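Local structure of L-threonine-O-3-phosphate decarboxylase (Porphyromonas gingivalis, 3FKD) at residues Gln82-Phe87 with Glu103-Met108; Leu93-Ser98 with Asp142-Gln147. The protein probably binds pyridoxal 5'-phosphate and may decarboxylate L-threonine O-3-phosphate, as a member of the class I and II aminotransferase family. All blocks are in the same frame, centred on the assembly; numbering follows the deposited sequence.

Contact 1: residues Gln82-Phe87 with Glu103-Met108; sequences QIAQAF and EDACRM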
loop_
_atom_site.group_PDB
_atom_site.type_symbol
_atom_site.label_atom_id
_atom_site.label_comp_id
_atom_site.label_asym_id
_atom_site.label_seq_id
_atom_site.Cartn_x
_atom_site.Cartn_y
_atom_site.Cartn_z
ATOM N N GLN A 82 -10.987 -0.633 0.214
ATOM C CA GLN A 82 -11.326 -0.819 1.604
ATOM C C GLN A 82 -12.807 -0.530 1.880
ATOM O O GLN A 82 -13.394 -1.112 2.800
ATOM C CB GLN A 82 -10.429 0.002 2.528
ATOM C CG GLN A 82 -10.031 -0.771 3.798
ATOM C CD GLN A 82 -9.537 0.126 4.918
ATOM O OE1 GLN A 82 -8.574 0.879 4.762
ATOM N NE2 GLN A 82 -10.197 0.048 6.059
ATOM N N ILE A 83 -13.392 0.391 1.111
ATOM C CA ILE A 83 -14.807 0.765 1.257
ATOM C C ILE A 83 -15.723 -0.352 0.718
ATOM O O ILE A 83 -16.657 -0.779 1.391
ATOM C CB ILE A 83 -15.114 2.093 0.506
ATOM C CG1 ILE A 83 -14.449 3.307 1.189
ATOM C CG2 ILE A 83 -16.617 2.312 0.351
ATOM C CD1 ILE A 83 -14.765 4.624 0.470
ATOM N N ALA A 84 -15.439 -0.798 -0.502
ATOM C CA ALA A 84 -16.046 -1.979 -1.108
ATOM C C ALA A 84 -16.025 -3.151 -0.152
ATOM O O ALA A 84 -17.066 -3.756 0.076
ATOM C CB ALA A 84 -15.328 -2.356 -2.372
ATOM N N GLN A 85 -14.845 -3.442 0.414
ATOM C CA GLN A 85 -14.666 -4.519 1.395
ATOM C C GLN A 85 -15.619 -4.428 2.582
ATOM O O GLN A 85 -16.376 -5.404 2.881
ATOM C CB GLN A 85 -13.212 -4.628 1.877
ATOM C CG GLN A 85 -12.864 -5.976 2.487
ATOM C CD GLN A 85 -11.450 -6.048 3.082
ATOM O OE1 GLN A 85 -10.701 -5.070 3.068
ATOM N NE2 GLN A 85 -11.095 -7.205 3.622
ATOM N N ALA A 86 -15.595 -3.278 3.253
ATOM C CA ALA A 86 -16.432 -3.063 4.431
ATOM C C ALA A 86 -17.937 -3.311 4.149
ATOM O O ALA A 86 -18.721 -3.477 5.083
ATOM C CB ALA A 86 -16.217 -1.669 4.996
ATOM N N PHE A 87 -18.336 -3.307 2.869
ATOM C CA PHE A 87 -19.747 -3.423 2.506
ATOM C C PHE A 87 -20.017 -4.478 1.420
ATOM O O PHE A 87 -20.858 -4.263 0.529
ATOM C CB PHE A 87 -20.317 -2.036 2.146
ATOM C CG PHE A 87 -20.302 -1.078 3.303
ATOM C CD1 PHE A 87 -19.167 -0.368 3.609
ATOM C CD2 PHE A 87 -21.404 -0.954 4.132
ATOM C CE1 PHE A 87 -19.138 0.465 4.694
ATOM C CE2 PHE A 87 -21.371 -0.120 5.230
ATOM C CZ PHE A 87 -20.241 0.598 5.502
ATOM N N GLU A 103 -15.370 0.101 -10.232
ATOM C CA GLU A 103 -15.921 -1.165 -10.668
ATOM C C GLU A 103 -15.149 -2.351 -10.074
ATOM O O GLU A 103 -15.748 -3.235 -9.474
ATOM C CB GLU A 103 -15.946 -1.270 -12.182
ATOM C CG GLU A 103 -17.048 -2.167 -12.698
ATOM C CD GLU A 103 -16.877 -2.559 -14.179
ATOM O OE1 GLU A 103 -16.718 -1.664 -15.043
ATOM O OE2 GLU A 103 -16.911 -3.784 -14.475
ATOM N N ASP A 104 -13.828 -2.354 -10.252
ATOM C CA ASP A 104 -13.002 -3.473 -9.841
ATOM C C ASP A 104 -13.179 -3.720 -8.369
ATOM O O ASP A 104 -13.280 -4.863 -7.960
ATOM C CB ASP A 104 -11.527 -3.236 -10.151
ATOM C CG ASP A 104 -11.261 -3.060 -11.630
ATOM O OD1 ASP A 104 -12.032 -3.630 -12.454
ATOM O OD2 ASP A 104 -10.285 -2.347 -11.977
ATOM N N ALA A 105 -13.249 -2.646 -7.585
ATOM C CA ALA A 105 -13.484 -2.784 -6.145
ATOM C C ALA A 105 -14.796 -3.485 -5.834
ATOM O O ALA A 105 -14.834 -4.443 -5.057
ATOM C CB ALA A 105 -13.430 -1.437 -5.428
ATOM N N CYS A 106 -15.860 -2.953 -6.415
ATOM C CA CYS A 106 -17.206 -3.440 -6.218
ATOM C C CYS A 106 -17.326 -4.910 -6.637
ATOM O O CYS A 106 -18.089 -5.668 -6.050
ATOM C CB CYS A 106 -18.182 -2.589 -7.025
ATOM S SG CYS A 106 -18.753 -1.079 -6.194
ATOM N N ARG A 107 -16.595 -5.303 -7.673
ATOM C CA ARG A 107 -16.658 -6.670 -8.155
ATOM C C ARG A 107 -15.898 -7.551 -7.167
ATOM O O ARG A 107 -16.429 -8.538 -6.665
ATOM C CB ARG A 107 -16.083 -6.800 -9.577
ATOM C CG ARG A 107 -15.763 -8.255 -9.974
ATOM C CD ARG A 107 -14.959 -8.376 -11.239
ATOM N NE ARG A 107 -13.646 -7.756 -11.056
ATOM C CZ ARG A 107 -12.681 -7.683 -11.982
ATOM N NH1 ARG A 107 -12.855 -8.219 -13.190
ATOM N NH2 ARG A 107 -11.525 -7.079 -11.688
HETATM N N MSE A 108 -14.658 -7.177 -6.871
HETATM C CA MSE A 108 -13.848 -8.009 -6.009
HETATM C C MSE A 108 -14.633 -8.331 -4.768
HETATM O O MSE A 108 -14.587 -9.457 -4.278
HETATM C CB MSE A 108 -12.525 -7.342 -5.667
HETATM C CG MSE A 108 -11.742 -8.037 -4.577
HETATM SE SE MSE A 108 -10.041 -7.125 -4.302
HETATM C CE MSE A 108 -9.598 -7.811 -2.534
#

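Contact 2: residues Leu93-Ser98 with Asp142-Gln147; sequences LIAIPS and DGRLLQ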
loop_
_atom_site.group_PDB
_atom_site.type_symbol
_atom_site.label_atom_id
_atom_site.label_comp_id
_atom_site.label_asym_id
_atom_site.label_seq_id
_atom_site.Cartn_x
_atom_site.Cartn_y
_atom_site.Cartn_z
ATOM N N LEU A 93 -24.515 1.668 -7.614
ATOM C CA LEU A 93 -24.776 2.418 -8.829
ATOM C C LEU A 93 -23.494 3.138 -9.215
ATOM O O LEU A 93 -22.987 3.957 -8.455
ATOM C CB LEU A 93 -25.892 3.456 -8.578
ATOM C CG LEU A 93 -26.499 4.236 -9.771
ATOM C CD1 LEU A 93 -27.000 3.283 -10.857
ATOM C CD2 LEU A 93 -27.614 5.179 -9.347
ATOM N N ILE A 94 -22.962 2.835 -10.384
ATOM C CA ILE A 94 -21.755 3.492 -10.845
ATOM C C ILE A 94 -21.987 4.251 -12.185
ATOM O O ILE A 94 -22.413 3.667 -13.172
ATOM C CB ILE A 94 -20.637 2.459 -11.016
ATOM C CG1 ILE A 94 -20.377 1.699 -9.694
ATOM C CG2 ILE A 94 -19.400 3.111 -11.532
ATOM C CD1 ILE A 94 -19.365 0.565 -9.801
ATOM N N ALA A 95 -21.727 5.551 -12.218
ATOM C CA ALA A 95 -21.775 6.276 -13.478
ATOM C C ALA A 95 -20.594 5.886 -14.366
ATOM O O ALA A 95 -19.508 5.672 -13.881
ATOM C CB ALA A 95 -21.801 7.759 -13.238
ATOM N N ILE A 96 -20.829 5.753 -15.662
ATOM C CA ILE A 96 -19.779 5.446 -16.613
ATOM C C ILE A 96 -19.841 6.425 -17.803
ATOM O O ILE A 96 -20.884 7.034 -18.074
ATOM C CB ILE A 96 -19.918 4.010 -17.140
ATOM C CG1 ILE A 96 -21.379 3.715 -17.468
ATOM C CG2 ILE A 96 -19.415 3.003 -16.129
ATOM C CD1 ILE A 96 -21.590 2.565 -18.438
ATOM N N PRO A 97 -18.717 6.616 -18.505
ATOM C CA PRO A 97 -17.440 6.023 -18.107
ATOM C C PRO A 97 -16.932 6.637 -16.799
ATOM O O PRO A 97 -17.392 7.727 -16.397
ATOM C CB PRO A 97 -16.501 6.375 -19.262
ATOM C CG PRO A 97 -17.234 7.382 -20.121
ATOM C CD PRO A 97 -18.587 7.639 -19.556
ATOM N N SER A 98 -15.986 5.945 -16.158
ATOM C CA SER A 98 -15.366 6.388 -14.902
ATOM C C SER A 98 -14.108 5.581 -14.602
ATOM O O SER A 98 -13.836 4.586 -15.252
ATOM C CB SER A 98 -16.351 6.269 -13.750
ATOM O OG SER A 98 -16.934 4.971 -13.727
ATOM N N ASP A 142 -14.343 11.923 -18.656
ATOM C CA ASP A 142 -15.331 12.840 -19.243
ATOM C C ASP A 142 -15.121 14.307 -18.973
ATOM O O ASP A 142 -15.438 15.158 -19.797
ATOM C CB ASP A 142 -16.666 12.561 -18.553
ATOM C CG ASP A 142 -17.560 11.813 -19.400
ATOM O OD1 ASP A 142 -17.183 11.686 -20.577
ATOM O OD2 ASP A 142 -18.603 11.336 -18.913
ATOM N N GLY A 143 -14.717 14.582 -17.735
ATOM C CA GLY A 143 -14.697 15.932 -17.206
ATOM C C GLY A 143 -16.089 16.377 -16.821
ATOM O O GLY A 143 -16.325 17.566 -16.643
ATOM N N ARG A 144 -17.025 15.447 -16.714
ATOM C CA ARG A 144 -18.387 15.824 -16.370
ATOM C C ARG A 144 -18.363 16.463 -15.002
ATOM O O ARG A 144 -17.720 15.969 -14.110
ATOM C CB ARG A 144 -19.311 14.613 -16.392
ATOM C CG ARG A 144 -20.766 14.943 -16.177
ATOM C CD ARG A 144 -21.204 14.904 -14.700
ATOM N NE ARG A 144 -20.492 13.909 -13.877
ATOM C CZ ARG A 144 -20.924 12.675 -13.604
ATOM N NH1 ARG A 144 -22.090 12.258 -14.100
ATOM N NH2 ARG A 144 -20.194 11.857 -12.831
ATOM N N LEU A 145 -19.034 17.587 -14.835
ATOM C CA LEU A 145 -18.982 18.294 -13.561
ATOM C C LEU A 145 -20.389 18.621 -13.114
ATOM O O LEU A 145 -21.148 19.259 -13.844
ATOM C CB LEU A 145 -18.136 19.575 -13.664
ATOM C CG LEU A 145 -17.817 20.349 -12.352
ATOM C CD1 LEU A 145 -16.665 19.749 -11.615
ATOM C CD2 LEU A 145 -17.510 21.861 -12.586
ATOM N N LEU A 146 -20.722 18.162 -11.916
ATOM C CA LEU A 146 -21.970 18.465 -11.242
ATOM C C LEU A 146 -21.739 19.658 -10.317
ATOM O O LEU A 146 -20.642 19.831 -9.766
ATOM C CB LEU A 146 -22.389 17.263 -10.402
ATOM C CG LEU A 146 -22.461 15.987 -11.212
ATOM C CD1 LEU A 146 -22.727 14.761 -10.317
ATOM C CD2 LEU A 146 -23.537 16.179 -12.254
ATOM N N GLN A 147 -22.777 20.468 -10.143
ATOM C CA GLN A 147 -22.719 21.624 -9.265
ATOM C C GLN A 147 -22.783 21.146 -7.838
ATOM O O GLN A 147 -23.566 20.266 -7.525
ATOM C CB GLN A 147 -23.916 22.539 -9.529
ATOM C CG GLN A 147 -23.888 23.242 -10.861
ATOM C CD GLN A 147 -22.669 24.092 -10.981
ATOM O OE1 GLN A 147 -22.442 24.977 -10.153
ATOM N NE2 GLN A 147 -21.853 23.831 -12.003
#

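Contact 1: residues Gln82-Phe87 with Glu103-Met108
Ala84 and Ala105 meet methyl to methyl where two helices come close, their CB atoms 3.7 Å apart. Both methyls point toward the opposing helix, but they do not meet symmetrically. Ala84 CB reaches further across and rests on backbone, 3.4 Å from Ala105 O and 4.1 Å from Cys106 N, whereas Ala105 CB finds Ala84 CB as its nearest partner. The burial agrees: Ala84 contributes more than half of the 93 Å² hidden between the segments. Opposite Ala84, the closest main-chain position is Cys106, with 5.4 Å between Ala84 CA and Cys106 CA. Cys106 therefore comes near by its backbone while its side chain turns away and touches Ser92 and Ile94 of strand 91-96. Tyr81, about one turn before Ala84 on the same helix, touches Ala105, and Tyr109 lies against Ala84. Beside the alanine, Gln85 NE2 hydrogen-bonds Tyr109 OH of the second subunit. Remote from Ala84, on the far side of helix 100-108, Arg107 NH2 lies 3.6 Å from Asp104 OD1, a pairing by charge alone because the oxygen is well out of the guanidinium plane. No hydrogen bond or salt bridge joins the two segments; the contact is van der Waals packing of methyl on methyl and methyl on backbone, which lets the main chains come this close.

Contact 2: residues Leu93-Ser98 with Asp142-Gln147
Ala95 is the first residue of 93-98 to touch the other segment: its CB points at the loop and lies 4.4 Å from Arg144 NH2, at the edge of the guanidinium and near its plane. In Arg144, CG starts anti to N (chi1 -174°), and the torsions beyond, beginning with chi2 at -91°, turn the guanidinium toward Ala95. Leu146 CD1 sits 4.2 Å above that plane, over its centre, so one face is packed by an apolar group while the edge meets the alanine. Next, Ile96 turns its side chain from the loop. Pro97 follows a cis peptide bond, and its ring crosses the Asp142 side chain at about a right angle, Pro97 CD lying 3.8 Å from Asp142 OD2. Ser118 ties these parts together from outside: its OG is in hydrogen-bond contact with both Ile96 O and Asp142 OD2, and its backbone O takes a weak hydrogen bond from Arg144 NH1. Pro97 O accepts from Asn139 ND2. Ser98 OG then reaches back and donates to Ala95 O at 2.7 Å, in the carbonyl plane, with a C=O to donor angle of 159°. The contact thereby joins the end of strand 91-96, which is bordered by parallel strands 112-117 and 132-136, to the loop leading from strand 132-136 into helix 148-157.

In the fold
The centres of contact 1 and contact 2 are 19 Å apart, yet the two touch: Ile94 CD1 lies 3.9 Å from Glu103 CA and 4.0 Å from Cys106 SG. Along the chain their segments alternate, with 82-87 first, then 93-98, 103-108 and 142-147. Helix 75-86, strand 91-96 and helix 100-108 are consecutive, so contact 1 joins the helices that precede and follow the strand that contact 2 uses. That strand lies inside the seven-stranded mixed sheet. Contact 1 thus concerns the helical layer packed on the sheet, near the second subunit, whereas contact 2 lies at the C-terminal end of that strand, the region that in related pyridoxal phosphate enzymes commonly faces the cofactor.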